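Local coordinates for Plm1 (Streptomyces sp. HK803, PDB 4HXY), which probably reduces the beta-keto group of a polyketide intermediate with NADPH, as the ketoreductase of the first module of phoslactomycin biosynthesis, at residues A[108-120]-A[326-340]. Residues are numbered along the deposited sequence; the frame is centred on the assembly and turned at random.
Sequences AGVWGLGRVAGLE and IWGAAGQAGYAAGNA. With NDP (NADPH dihydro-nicotinamide-adenine-dinucleotide phosphate), chain C.
Gly112 lies against Ala337 with their CA atoms 4.1 Å apart. Here helix 108-120 crosses helix 333-340 at 146°, nearly antiparallel, with axes 6.9 Å apart. This end is tight: a CB on Gly112 would clash with Ala336 O, and the CB methyls of Ala336, Ala337 and Ala340 rest on the carbonyl oxygens of Gly112, Gly109 and Ala108 respectively. Val116 wedges in next, CG2 on Ala336 CB at 3.6 Å and CG1 touching Ala333 N (3.7 Å) and Ala329 O (3.6 Å). Arg115 bends at chi3 (-80°), which sandwiches its guanidinium between two carbonyl oxygens, Ile326 O over one face and Trp111 O over the opposite one, 3.5 Å from the plane. Ile326 O is 3.2 Å from NE but poorly angled for a hydrogen bond, and accepts one from Arg171 NH1 instead. An alanine in place of Arg115 would probably open a gap beneath Ile326 O and leave Gly325 O without its weak bond from NH2. Towards solvent the packing gives way to the turn 329-332 at the partly exposed Leu119 and Glu120. Leu119 CD1 reaches Gly328 C, whereas Glu120 OE2 takes a nearly straight bond (161°) from Gly331 N at 2.8 Å, on its anti side, and a water bridges OE2 to Ala333 N; OE1 accepts from Ile285 N. Farther along helix 333-340, Tyr335 OH hydrogen-bonds NADPH O2D. This glycine- and alanine-rich helix pair joins the catalytic, NADPH-binding Rossmann-fold subdomain of a short-chain dehydrogenase/reductase to what is probably the N-terminal structural subdomain.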
ATOM      1  N   ALA A 108      -0.177   7.668   4.038  1.00  6.90           N
ATOM      2  CA  ALA A 108      -0.476   6.827   2.871  1.00  6.14           C
ATOM      3  C   ALA A 108      -1.445   5.682   3.202  1.00  5.52           C
ATOM      4  O   ALA A 108      -2.281   5.305   2.372  1.00  4.81           O
ATOM      5  CB  ALA A 108       0.839   6.281   2.241  1.00  6.34           C
ATOM      6  N   GLY A 109      -1.349   5.144   4.411  1.00  4.80           N
ATOM      7  CA  GLY A 109      -2.261   4.098   4.872  1.00  5.22           C
ATOM      8  C   GLY A 109      -3.724   4.515   4.892  1.00  5.22           C
ATOM      9  O   GLY A 109      -4.621   3.700   4.687  1.00  4.75           O
ATOM     10  N   VAL A 110      -3.959   5.797   5.144  1.00  4.61           N
ATOM     11  CA  VAL A 110      -5.305   6.367   5.102  1.00  5.11           C
ATOM     12  C   VAL A 110      -5.932   6.118   3.730  1.00  4.37           C
ATOM     13  O   VAL A 110      -7.113   5.766   3.621  1.00  4.91           O
ATOM     14  CB  VAL A 110      -5.285   7.869   5.361  1.00  5.17           C
ATOM     15  CG1 VAL A 110      -6.671   8.427   5.228  1.00  5.51           C
ATOM     16  CG2 VAL A 110      -4.774   8.203   6.809  1.00  4.84           C
ATOM     17  N   TRP A 111      -5.141   6.331   2.677  1.00  4.61           N
ATOM     18  CA  TRP A 111      -5.619   6.142   1.300  1.00  5.02           C
ATOM     19  C   TRP A 111      -5.884   4.664   0.992  1.00  5.04           C
ATOM     20  O   TRP A 111      -6.859   4.321   0.308  1.00  5.40           O
ATOM     21  CB  TRP A 111      -4.625   6.756   0.300  1.00  4.85           C
ATOM     22  CG  TRP A 111      -4.794   8.217   0.220  1.00  6.27           C
ATOM     23  CD1 TRP A 111      -4.648   9.119   1.239  1.00  5.77           C
ATOM     24  CD2 TRP A 111      -5.197   8.971  -0.921  1.00  4.72           C
ATOM     25  NE1 TRP A 111      -4.920  10.374   0.802  1.00  7.58           N
ATOM     26  CE2 TRP A 111      -5.245  10.322  -0.529  1.00  4.66           C
ATOM     27  CE3 TRP A 111      -5.468   8.646  -2.258  1.00  6.46           C
ATOM     28  CZ2 TRP A 111      -5.586  11.334  -1.401  1.00  5.42           C
ATOM     29  CZ3 TRP A 111      -5.827   9.672  -3.110  1.00  5.97           C
ATOM     30  CH2 TRP A 111      -5.836  10.992  -2.693  1.00  5.86           C
ATOM     31  N   GLY A 112      -5.041   3.775   1.503  1.00  4.83           N
ATOM     32  CA  GLY A 112      -5.271   2.344   1.309  1.00  4.38           C
ATOM     33  C   GLY A 112      -6.607   1.936   1.889  1.00  4.09           C
ATOM     34  O   GLY A 112      -7.392   1.258   1.241  1.00  5.00           O
ATOM     35  N   LEU A 113      -6.873   2.370   3.120  1.00  4.40           N
ATOM     36  CA  LEU A 113      -8.120   2.055   3.782  1.00  4.80           C
ATOM     37  C   LEU A 113      -9.318   2.757   3.146  1.00  4.43           C
ATOM     38  O   LEU A 113     -10.377   2.159   2.976  1.00  5.72           O
ATOM     39  CB  LEU A 113      -8.026   2.405   5.272  1.00  4.65           C
ATOM     40  CG  LEU A 113      -9.201   1.878   6.080  1.00  7.58           C
ATOM     41  CD1 LEU A 113      -8.673   1.312   7.425  1.00 12.27           C
ATOM     42  CD2 LEU A 113     -10.237   2.955   6.273  1.00  9.83           C
ATOM     43  N   GLY A 114      -9.144   4.023   2.794  1.00  4.75           N
ATOM     44  CA  GLY A 114     -10.208   4.831   2.218  1.00  4.56           C
ATOM     45  C   GLY A 114     -10.749   4.268   0.919  1.00  4.28           C
ATOM     46  O   GLY A 114     -11.948   4.263   0.688  1.00  5.02           O
ATOM     47  N   ARG A 115      -9.866   3.762   0.066  1.00  4.65           N
ATOM     48  CA  ARG A 115     -10.319   3.065  -1.140  1.00  4.18           C
ATOM     49  C   ARG A 115     -11.222   1.863  -0.838  1.00  5.84           C
ATOM     50  O   ARG A 115     -12.211   1.633  -1.533  1.00  6.63           O
ATOM     51  CB  ARG A 115      -9.131   2.630  -2.003  1.00  4.79           C
ATOM     52  CG  ARG A 115      -8.460   3.802  -2.751  1.00  5.46           C
ATOM     53  CD  ARG A 115      -7.341   3.343  -3.688  1.00  6.87           C
ATOM     54  NE  ARG A 115      -6.088   3.071  -2.962  1.00  5.74           N
ATOM     55  CZ  ARG A 115      -5.126   3.958  -2.749  1.00  6.31           C
ATOM     56  NH1 ARG A 115      -5.202   5.196  -3.229  1.00  5.85           N
ATOM     57  NH2 ARG A 115      -4.053   3.608  -2.070  1.00  6.83           N
ATOM     58  N   VAL A 116     -10.889   1.106   0.198  1.00  5.28           N
ATOM     59  CA  VAL A 116     -11.732   0.006   0.641  1.00  5.99           C
ATOM     60  C   VAL A 116     -13.089   0.533   1.170  1.00  5.96           C
ATOM     61  O   VAL A 116     -14.130  -0.062   0.897  1.00  6.50           O
ATOM     62  CB  VAL A 116     -11.003  -0.850   1.670  1.00  5.82           C
ATOM     63  CG1 VAL A 116     -11.921  -1.950   2.182  1.00  6.52           C
ATOM     64  CG2 VAL A 116      -9.733  -1.448   1.042  1.00  6.60           C
ATOM     65  N   ALA A 117     -13.074   1.654   1.883  1.00  5.58           N
ATOM     66  CA  ALA A 117     -14.321   2.298   2.324  1.00  6.18           C
ATOM     67  C   ALA A 117     -15.243   2.619   1.139  1.00  6.93           C
ATOM     68  O   ALA A 117     -16.460   2.406   1.213  1.00  7.25           O
ATOM     69  CB  ALA A 117     -14.021   3.541   3.160  1.00  6.54           C
ATOM     70  N   GLY A 118     -14.663   3.101   0.039  1.00  6.48           N
ATOM     71  CA  GLY A 118     -15.422   3.375  -1.183  1.00  7.25           C
ATOM     72  C   GLY A 118     -16.106   2.132  -1.719  1.00  7.35           C
ATOM     73  O   GLY A 118     -17.239   2.210  -2.236  1.00  8.58           O
ATOM     74  N   LEU A 119     -15.448   0.982  -1.616  1.00  6.94           N
ATOM     75  CA  LEU A 119     -16.013  -0.276  -2.121  1.00  7.58           C
ATOM     76  C   LEU A 119     -17.049  -0.897  -1.153  1.00  8.26           C
ATOM     77  O   LEU A 119     -18.033  -1.502  -1.599  1.00  8.74           O
ATOM     78  CB  LEU A 119     -14.918  -1.310  -2.414  1.00  7.48           C
ATOM     79  CG  LEU A 119     -13.868  -0.870  -3.422  1.00  8.05           C
ATOM     80  CD1 LEU A 119     -12.670  -1.828  -3.416  1.00  8.21           C
ATOM     81  CD2 LEU A 119     -14.516  -0.795  -4.808  1.00 10.19           C
ATOM     82  N   GLU A 120     -16.845  -0.733   0.152  1.00  7.40           N
ATOM     83  CA  GLU A 120     -17.740  -1.325   1.152  1.00  7.81           C
ATOM     84  C   GLU A 120     -18.950  -0.457   1.467  1.00  8.15           C
ATOM     85  O   GLU A 120     -19.987  -0.989   1.870  1.00  7.46           O
ATOM     86  CB  GLU A 120     -16.996  -1.618   2.467  1.00  8.03           C
ATOM     87  CG  GLU A 120     -15.925  -2.676   2.309  1.00  7.66           C
ATOM     88  CD  GLU A 120     -15.290  -3.104   3.609  1.00  8.32           C
ATOM     89  OE1 GLU A 120     -15.691  -2.602   4.694  1.00  8.73           O
ATOM     90  OE2 GLU A 120     -14.378  -3.961   3.529  1.00  8.62           O
ATOM     91  N   ILE A 326      -3.353  -0.548  -4.079  1.00  5.67           N
ATOM     92  CA  ILE A 326      -3.373   0.309  -5.239  1.00  5.39           C
ATOM     93  C   ILE A 326      -4.815   0.728  -5.547  1.00  5.08           C
ATOM     94  O   ILE A 326      -5.102   1.924  -5.744  1.00  4.94           O
ATOM     95  CB  ILE A 326      -2.767  -0.394  -6.489  1.00  4.86           C
ATOM     96  CG1 ILE A 326      -1.301  -0.776  -6.255  1.00  6.98           C
ATOM     97  CG2 ILE A 326      -2.917   0.522  -7.746  1.00  5.49           C
ATOM     98  CD1 ILE A 326      -0.387   0.437  -6.048  1.00  7.07           C
ATOM     99  N   TRP A 327      -5.701  -0.264  -5.620  1.00  5.09           N
ATOM    100  CA  TRP A 327      -7.102   0.018  -5.909  1.00  5.67           C
ATOM    101  C   TRP A 327      -8.132  -0.466  -4.911  1.00  6.62           C
ATOM    102  O   TRP A 327      -9.281  -0.010  -4.971  1.00  6.78           O
ATOM    103  CB  TRP A 327      -7.449  -0.440  -7.317  1.00  5.81           C
ATOM    104  CG  TRP A 327      -7.201  -1.880  -7.680  1.00  5.67           C
ATOM    105  CD1 TRP A 327      -7.834  -2.983  -7.202  1.00  6.60           C
ATOM    106  CD2 TRP A 327      -6.303  -2.342  -8.702  1.00  6.14           C
ATOM    107  NE1 TRP A 327      -7.353  -4.110  -7.824  1.00  6.74           N
ATOM    108  CE2 TRP A 327      -6.428  -3.742  -8.762  1.00  6.58           C
ATOM    109  CE3 TRP A 327      -5.396  -1.705  -9.554  1.00  7.24           C
ATOM    110  CZ2 TRP A 327      -5.708  -4.512  -9.672  1.00  6.11           C
ATOM    111  CZ3 TRP A 327      -4.673  -2.472 -10.449  1.00  7.04           C
ATOM    112  CH2 TRP A 327      -4.826  -3.865 -10.492  1.00  8.39           C
ATOM    113  N   GLY A 328      -7.745  -1.366  -4.007  1.00  6.51           N
ATOM    114  CA  GLY A 328      -8.625  -1.839  -2.938  1.00  6.61           C
ATOM    115  C   GLY A 328      -9.411  -3.080  -3.286  1.00  7.49           C
ATOM    116  O   GLY A 328      -9.620  -3.405  -4.457  1.00  7.98           O
ATOM    117  N   ALA A 329      -9.899  -3.756  -2.241  1.00  7.53           N
ATOM    118  CA  ALA A 329     -10.815  -4.890  -2.375  1.00  7.96           C
ATOM    119  C   ALA A 329     -11.649  -4.924  -1.096  1.00  8.62           C
ATOM    120  O   ALA A 329     -11.160  -4.626  -0.031  1.00  7.30           O
ATOM    121  CB  ALA A 329     -10.069  -6.242  -2.574  1.00  8.47           C
ATOM    122  N   ALA A 330     -12.926  -5.246  -1.219  1.00  9.18           N
ATOM    123  CA  ALA A 330     -13.769  -5.425  -0.039  1.00  9.70           C
ATOM    124  C   ALA A 330     -13.151  -6.447   0.917  1.00  9.52           C
ATOM    125  O   ALA A 330     -12.607  -7.471   0.495  1.00  9.57           O
ATOM    126  CB  ALA A 330     -15.199  -5.871  -0.458  1.00 10.60           C
ATOM    127  N   GLY A 331     -13.255  -6.162   2.210  1.00  9.73           N
ATOM    128  CA  GLY A 331     -12.724  -7.048   3.237  1.00  9.97           C
ATOM    129  C   GLY A 331     -11.251  -6.876   3.531  1.00 10.15           C
ATOM    130  O   GLY A 331     -10.729  -7.495   4.462  1.00 10.45           O
ATOM    131  N   GLN A 332     -10.587  -5.993   2.779  1.00  9.75           N
ATOM    132  CA  GLN A 332      -9.129  -5.831   2.884  1.00  9.38           C
ATOM    133  C   GLN A 332      -8.629  -4.481   3.450  1.00  9.52           C
ATOM    134  O   GLN A 332      -7.488  -4.073   3.195  1.00 10.01           O
ATOM    135  CB  GLN A 332      -8.518  -6.101   1.509  1.00  9.32           C
ATOM    136  CG  GLN A 332      -8.786  -7.502   1.049  1.00 10.36           C
ATOM    137  CD  GLN A 332      -7.818  -8.004   0.022  1.00 12.57           C
ATOM    138  OE1 GLN A 332      -7.285  -7.241  -0.780  1.00 11.78           O
ATOM    139  NE2 GLN A 332      -7.566  -9.304   0.053  1.00 15.74           N
ATOM    140  N   ALA A 333      -9.435  -3.806   4.264  1.00  9.86           N
ATOM    141  CA  ALA A 333      -9.035  -2.507   4.823  1.00 10.05           C
ATOM    142  C   ALA A 333      -7.609  -2.473   5.406  1.00  8.86           C
ATOM    143  O   ALA A 333      -6.813  -1.609   5.035  1.00  7.78           O
ATOM    144  CB  ALA A 333     -10.048  -2.035   5.876  1.00 10.71           C
ATOM    145  N   GLY A 334      -7.291  -3.402   6.308  1.00  8.55           N
ATOM    146  CA  GLY A 334      -5.978  -3.440   6.938  1.00  8.15           C
ATOM    147  C   GLY A 334      -4.878  -3.882   5.992  1.00  7.69           C
ATOM    148  O   GLY A 334      -3.757  -3.380   6.044  1.00  7.18           O
ATOM    149  N   TYR A 335      -5.203  -4.838   5.127  1.00  7.24           N
ATOM    150  CA  TYR A 335      -4.243  -5.343   4.148  1.00  6.73           C
ATOM    151  C   TYR A 335      -3.909  -4.211   3.170  1.00  6.35           C
ATOM    152  O   TYR A 335      -2.749  -3.904   2.895  1.00  5.62           O
ATOM    153  CB  TYR A 335      -4.837  -6.523   3.424  1.00  6.50           C
ATOM    154  CG  TYR A 335      -3.897  -7.250   2.501  1.00  6.73           C
ATOM    155  CD1 TYR A 335      -2.706  -7.775   2.961  1.00  6.46           C
ATOM    156  CD2 TYR A 335      -4.236  -7.441   1.173  1.00  8.38           C
ATOM    157  CE1 TYR A 335      -1.847  -8.470   2.116  1.00  6.86           C
ATOM    158  CE2 TYR A 335      -3.396  -8.109   0.319  1.00  7.83           C
ATOM    159  CZ  TYR A 335      -2.207  -8.639   0.800  1.00  7.33           C
ATOM    160  OH  TYR A 335      -1.397  -9.315  -0.059  1.00  9.55           O
ATOM    161  N   ALA A 336      -4.946  -3.563   2.670  1.00  5.07           N
ATOM    162  CA  ALA A 336      -4.778  -2.443   1.737  1.00  4.53           C
ATOM    163  C   ALA A 336      -3.978  -1.310   2.376  1.00  4.62           C
ATOM    164  O   ALA A 336      -3.096  -0.727   1.759  1.00  5.41           O
ATOM    165  CB  ALA A 336      -6.169  -1.917   1.258  1.00  4.81           C
ATOM    166  N   ALA A 337      -4.298  -0.983   3.621  1.00  5.11           N
ATOM    167  CA  ALA A 337      -3.613   0.105   4.303  1.00  5.66           C
ATOM    168  C   ALA A 337      -2.120  -0.193   4.409  1.00  5.56           C
ATOM    169  O   ALA A 337      -1.276   0.652   4.107  1.00  5.43           O
ATOM    170  CB  ALA A 337      -4.213   0.321   5.681  1.00  4.94           C
ATOM    171  N   GLY A 338      -1.796  -1.406   4.813  1.00  5.98           N
ATOM    172  CA  GLY A 338      -0.400  -1.786   5.004  1.00  5.51           C
ATOM    173  C   GLY A 338       0.373  -1.740   3.714  1.00  5.46           C
ATOM    174  O   GLY A 338       1.527  -1.310   3.681  1.00  5.89           O
ATOM    175  N   ASN A 339      -0.254  -2.195   2.636  1.00  4.64           N
ATOM    176  CA  ASN A 339       0.409  -2.192   1.347  1.00  4.92           C
ATOM    177  C   ASN A 339       0.632  -0.777   0.829  1.00  4.84           C
ATOM    178  O   ASN A 339       1.688  -0.475   0.276  1.00  5.42           O
ATOM    179  CB  ASN A 339      -0.345  -3.087   0.363  1.00  4.86           C
ATOM    180  CG  ASN A 339      -0.115  -4.560   0.631  1.00  3.69           C
ATOM    181  OD1 ASN A 339       1.006  -5.033   0.526  1.00  7.50           O
ATOM    182  ND2 ASN A 339      -1.178  -5.294   0.970  1.00  6.57           N
ATOM    183  N   ALA A 340      -0.336   0.109   1.048  1.00  4.44           N
ATOM    184  CA  ALA A 340      -0.178   1.508   0.661  1.00  4.48           C
ATOM    185  C   ALA A 340       0.983   2.134   1.446  1.00  5.29           C
ATOM    186  O   ALA A 340       1.723   2.973   0.922  1.00  6.19           O
ATOM    187  CB  ALA A 340      -1.483   2.300   0.912  1.00  4.40           C
TER
HETATM  188  PA  NDP C 501       2.578 -16.534   3.249  1.00 12.23           P
HETATM  189  O1A NDP C 501       2.887 -17.862   2.646  1.00 13.80           O
HETATM  190  O2A NDP C 501       1.563 -16.469   4.351  1.00 11.30           O
HETATM  191  O5B NDP C 501       3.932 -15.873   3.777  1.00 11.19           O
HETATM  192  C5B NDP C 501       3.894 -14.848   4.748  1.00 12.82           C
HETATM  193  C4B NDP C 501       5.100 -14.993   5.629  1.00 11.40           C
HETATM  194  O4B NDP C 501       5.135 -13.954   6.586  1.00  8.96           O
HETATM  195  C3B NDP C 501       5.101 -16.277   6.425  1.00 13.42           C
HETATM  196  O3B NDP C 501       6.397 -16.887   6.260  1.00 15.33           O
HETATM  197  C2B NDP C 501       4.887 -15.857   7.862  1.00 10.16           C
HETATM  198  O2B NDP C 501       5.555 -16.834   8.632  1.00 11.30           O
HETATM  199  C1B NDP C 501       5.538 -14.477   7.834  1.00  9.11           C
HETATM  200  N9A NDP C 501       5.190 -13.571   8.921  1.00  7.70           N
HETATM  201  C8A NDP C 501       3.942 -13.113   9.286  1.00  7.49           C
HETATM  202  N7A NDP C 501       4.070 -12.308  10.363  1.00  7.76           N
HETATM  203  C5A NDP C 501       5.402 -12.223  10.679  1.00  7.73           C
HETATM  204  C6A NDP C 501       6.114 -11.547  11.656  1.00  6.52           C
HETATM  205  N6A NDP C 501       5.564 -10.758  12.574  1.00  6.73           N
HETATM  206  N1A NDP C 501       7.488 -11.711  11.693  1.00  7.17           N
HETATM  207  C2A NDP C 501       8.140 -12.500  10.753  1.00  5.95           C
HETATM  208  N3A NDP C 501       7.447 -13.179   9.784  1.00  7.42           N
HETATM  209  C4A NDP C 501       6.096 -13.021   9.761  1.00  8.44           C
HETATM  210  O3  NDP C 501       2.086 -15.490   2.126  1.00 11.17           O
HETATM  211  PN  NDP C 501       2.664 -15.271   0.666  1.00 12.40           P
HETATM  212  O1N NDP C 501       1.528 -15.460  -0.265  1.00 15.38           O
HETATM  213  O2N NDP C 501       3.927 -15.988   0.402  1.00 14.07           O
HETATM  214  O5D NDP C 501       2.887 -13.690   0.608  1.00 15.12           O
HETATM  215  C5D NDP C 501       4.061 -13.091   1.092  1.00 14.82           C
HETATM  216  C4D NDP C 501       3.970 -11.594   0.844  1.00 12.35           C
HETATM  217  O4D NDP C 501       3.583 -11.333  -0.494  1.00 11.63           O
HETATM  218  C3D NDP C 501       2.931 -10.935   1.721  1.00 12.04           C
HETATM  219  O3D NDP C 501       3.472  -9.782   2.290  1.00 14.77           O
HETATM  220  C2D NDP C 501       1.804 -10.562   0.779  1.00 12.84           C
HETATM  221  O2D NDP C 501       1.077  -9.427   1.202  1.00 14.33           O
HETATM  222  C1D NDP C 501       2.536 -10.386  -0.535  1.00 12.33           C
HETATM  223  N1N NDP C 501       1.674 -10.675  -1.688  1.00 11.07           N
HETATM  224  C2N NDP C 501       1.293 -11.955  -1.974  1.00  9.58           C
HETATM  225  C3N NDP C 501       0.350 -12.247  -2.961  1.00 10.59           C
HETATM  226  C7N NDP C 501      -0.002 -13.638  -3.319  1.00 11.03           C
HETATM  227  O7N NDP C 501      -0.772 -13.787  -4.450  1.00 11.88           O
HETATM  228  N7N NDP C 501       0.327 -14.713  -2.619  1.00 12.14           N
HETATM  229  C4N NDP C 501      -0.002 -11.157  -3.938  1.00  9.76           C
HETATM  230  C5N NDP C 501       0.476  -9.800  -3.543  1.00  9.96           C
HETATM  231  C6N NDP C 501       1.304  -9.615  -2.461  1.00 10.14           C
HETATM  232  P2B NDP C 501       5.338 -17.012  10.207  1.00 13.15           P
HETATM  233  O1X NDP C 501       6.107 -18.267  10.551  1.00 13.44           O
HETATM  234  O2X NDP C 501       3.846 -17.153  10.539  1.00 13.76           O
HETATM  235  O3X NDP C 501       5.839 -15.828  10.928  1.00 10.20           O
HETATM  236  O   HOH W   1     -12.258  -4.164   5.057  1.00  8.82           O